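Local coordinates for protein ubiquitin-activating enzyme E1-like (Saccharomyces cerevisiae, PDB 3ONH) that forms, with AOS1, the E1 enzyme that activates the ubiquitin-like modifier SMT3 in an ATP-dependent manner, this chain being the ubiquitin-fold domain of UBA2, at residues K32-P36 and R86-L91. Residues are numbered along the deposited sequence; the frame is centred on the assembly and turned at random.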
# COMPACT_ATOMS: atom_id res chain seq x y z
N LYS A 32 -6.75 -0.22 -7.69
CA LYS A 32 -7.81 0.50 -7.00
C LYS A 32 -7.73 2.01 -7.21
O LYS A 32 -8.76 2.66 -7.43
CB LYS A 32 -7.82 0.16 -5.51
CG LYS A 32 -8.70 1.04 -4.64
CD LYS A 32 -10.16 0.66 -4.70
CE LYS A 32 -10.99 1.46 -3.69
NZ LYS A 32 -12.42 1.07 -3.69
N TYR A 33 -6.53 2.58 -7.17
CA TYR A 33 -6.37 4.03 -7.27
C TYR A 33 -5.74 4.50 -8.59
O TYR A 33 -5.44 5.68 -8.75
CB TYR A 33 -5.58 4.59 -6.08
CG TYR A 33 -6.13 4.17 -4.75
CD1 TYR A 33 -7.30 4.72 -4.25
CD2 TYR A 33 -5.49 3.21 -3.98
CE1 TYR A 33 -7.81 4.32 -3.03
CE2 TYR A 33 -5.99 2.82 -2.76
CZ TYR A 33 -7.15 3.38 -2.29
OH TYR A 33 -7.65 2.97 -1.07
N SER A 34 -5.54 3.57 -9.52
CA SER A 34 -5.07 3.91 -10.87
C SER A 34 -3.65 4.45 -10.90
O SER A 34 -3.39 5.49 -11.51
CB SER A 34 -6.03 4.88 -11.55
OG SER A 34 -7.34 4.35 -11.51
N TYR A 35 -2.74 3.76 -10.23
CA TYR A 35 -1.33 4.05 -10.37
C TYR A 35 -0.83 3.30 -11.61
O TYR A 35 -1.52 2.42 -12.11
CB TYR A 35 -0.54 3.61 -9.13
CG TYR A 35 -0.74 4.52 -7.94
CD1 TYR A 35 0.04 5.65 -7.77
CD2 TYR A 35 -1.69 4.22 -6.98
CE1 TYR A 35 -0.14 6.48 -6.69
CE2 TYR A 35 -1.87 5.05 -5.89
CZ TYR A 35 -1.09 6.17 -5.76
OH TYR A 35 -1.28 7.00 -4.67
N PRO A 36 0.36 3.66 -12.10
CA PRO A 36 0.95 2.98 -13.25
C PRO A 36 1.64 1.69 -12.83
O PRO A 36 1.50 1.26 -11.69
CB PRO A 36 2.00 3.97 -13.75
CG PRO A 36 1.75 5.24 -12.99
CD PRO A 36 1.14 4.84 -11.71
N ARG A 86 0.29 10.09 -10.67
CA ARG A 86 -0.82 9.84 -9.77
C ARG A 86 -0.37 10.30 -8.39
O ARG A 86 0.67 9.88 -7.90
CB ARG A 86 -1.18 8.35 -9.76
CG ARG A 86 -2.36 7.98 -8.88
CD ARG A 86 -3.65 8.59 -9.38
NE ARG A 86 -3.95 8.15 -10.74
CZ ARG A 86 -4.99 8.57 -11.44
NH1 ARG A 86 -5.82 9.45 -10.91
NH2 ARG A 86 -5.19 8.12 -12.67
N LYS A 87 -1.15 11.17 -7.76
CA LYS A 87 -0.79 11.68 -6.44
C LYS A 87 -0.53 10.54 -5.45
O LYS A 87 -1.26 9.56 -5.43
CB LYS A 87 -1.91 12.58 -5.91
CG LYS A 87 -1.57 13.30 -4.62
CD LYS A 87 -2.60 14.39 -4.34
CE LYS A 87 -2.39 15.05 -3.00
NZ LYS A 87 -3.53 15.95 -2.68
N ALA A 88 0.52 10.67 -4.65
CA ALA A 88 0.88 9.63 -3.69
C ALA A 88 -0.20 9.50 -2.63
O ALA A 88 -0.94 10.44 -2.38
CB ALA A 88 2.23 9.93 -3.05
N ILE A 89 -0.28 8.34 -2.00
CA ILE A 89 -1.26 8.13 -0.96
C ILE A 89 -0.61 7.49 0.26
O ILE A 89 0.23 6.61 0.13
CB ILE A 89 -2.43 7.28 -1.47
CG1 ILE A 89 -3.51 7.14 -0.40
CG2 ILE A 89 -1.93 5.91 -1.91
CD1 ILE A 89 -4.74 6.40 -0.86
N GLU A 90 -0.97 7.98 1.45
CA GLU A 90 -0.51 7.40 2.69
C GLU A 90 -1.65 6.60 3.28
O GLU A 90 -2.69 7.16 3.62
CB GLU A 90 -0.09 8.47 3.69
CG GLU A 90 1.32 9.01 3.46
CD GLU A 90 1.93 9.61 4.73
OE1 GLU A 90 1.43 9.30 5.83
OE2 GLU A 90 2.90 10.39 4.63
N LEU A 91 -1.45 5.29 3.38
CA LEU A 91 -2.47 4.40 3.90
C LEU A 91 -2.12 3.87 5.29
O LEU A 91 -1.08 3.25 5.50
CB LEU A 91 -2.71 3.24 2.93
CG LEU A 91 -3.30 3.62 1.57
CD1 LEU A 91 -3.13 2.52 0.58
CD2 LEU A 91 -4.76 3.98 1.72
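Y35 reaches across to strand 84-95 and meets three of its residues in turn. R86 CG lies over one face of the ring, offset toward its rim, 3.6 Å from the centroid in a CH-pi contact; the guanidinium plane is steeply turned to the ring. The end of the ring points to the backbone: Y35 OH gives a weak hydrogen bond to K87 O at 2.7 Å. I89 packs against the same end, with its CG2 only 3.0 Å from Y35 OH, so the packing here is tight. F76 on the neighbouring strand 73-78 also meets the Y35 ring.

The second tyrosine, Y33, is buried too but touches more lightly. I89 has CG1 anti to the backbone N (chi1 -176°), and the extended chain carries CD1 over one face of Y33, 4.2 Å from the ring centroid. K32 CG sits over the centre of the opposite face. L91 approaches obliquely, its CD2 4.1 Å from Y33 OH. That hydroxyl is hydrogen-bonded to P107 O.

The outer side is polar and looser. The R86 chain bends at chi2 and chi3, which turns the guanidinium back over the turn after the helix. There R86 NE donates to S34 O at 2.8 Å. The bond is bent, with an N-H...O angle of 135°, and the donor sits above the carbonyl plane. S34 CB lies over a guanidinium face, 3.5 Å from R86 NH2, while R86 NH1 binds V111 O. S34 itself is solvent-exposed and has positive phi.

The contact thus joins the C-terminal end of helix 22-33 to strand 84-95. A helix packed across a mixed sheet in this way is characteristic of the beta-grasp, ubiquitin-like fold of the E1 ubiquitin-fold domain.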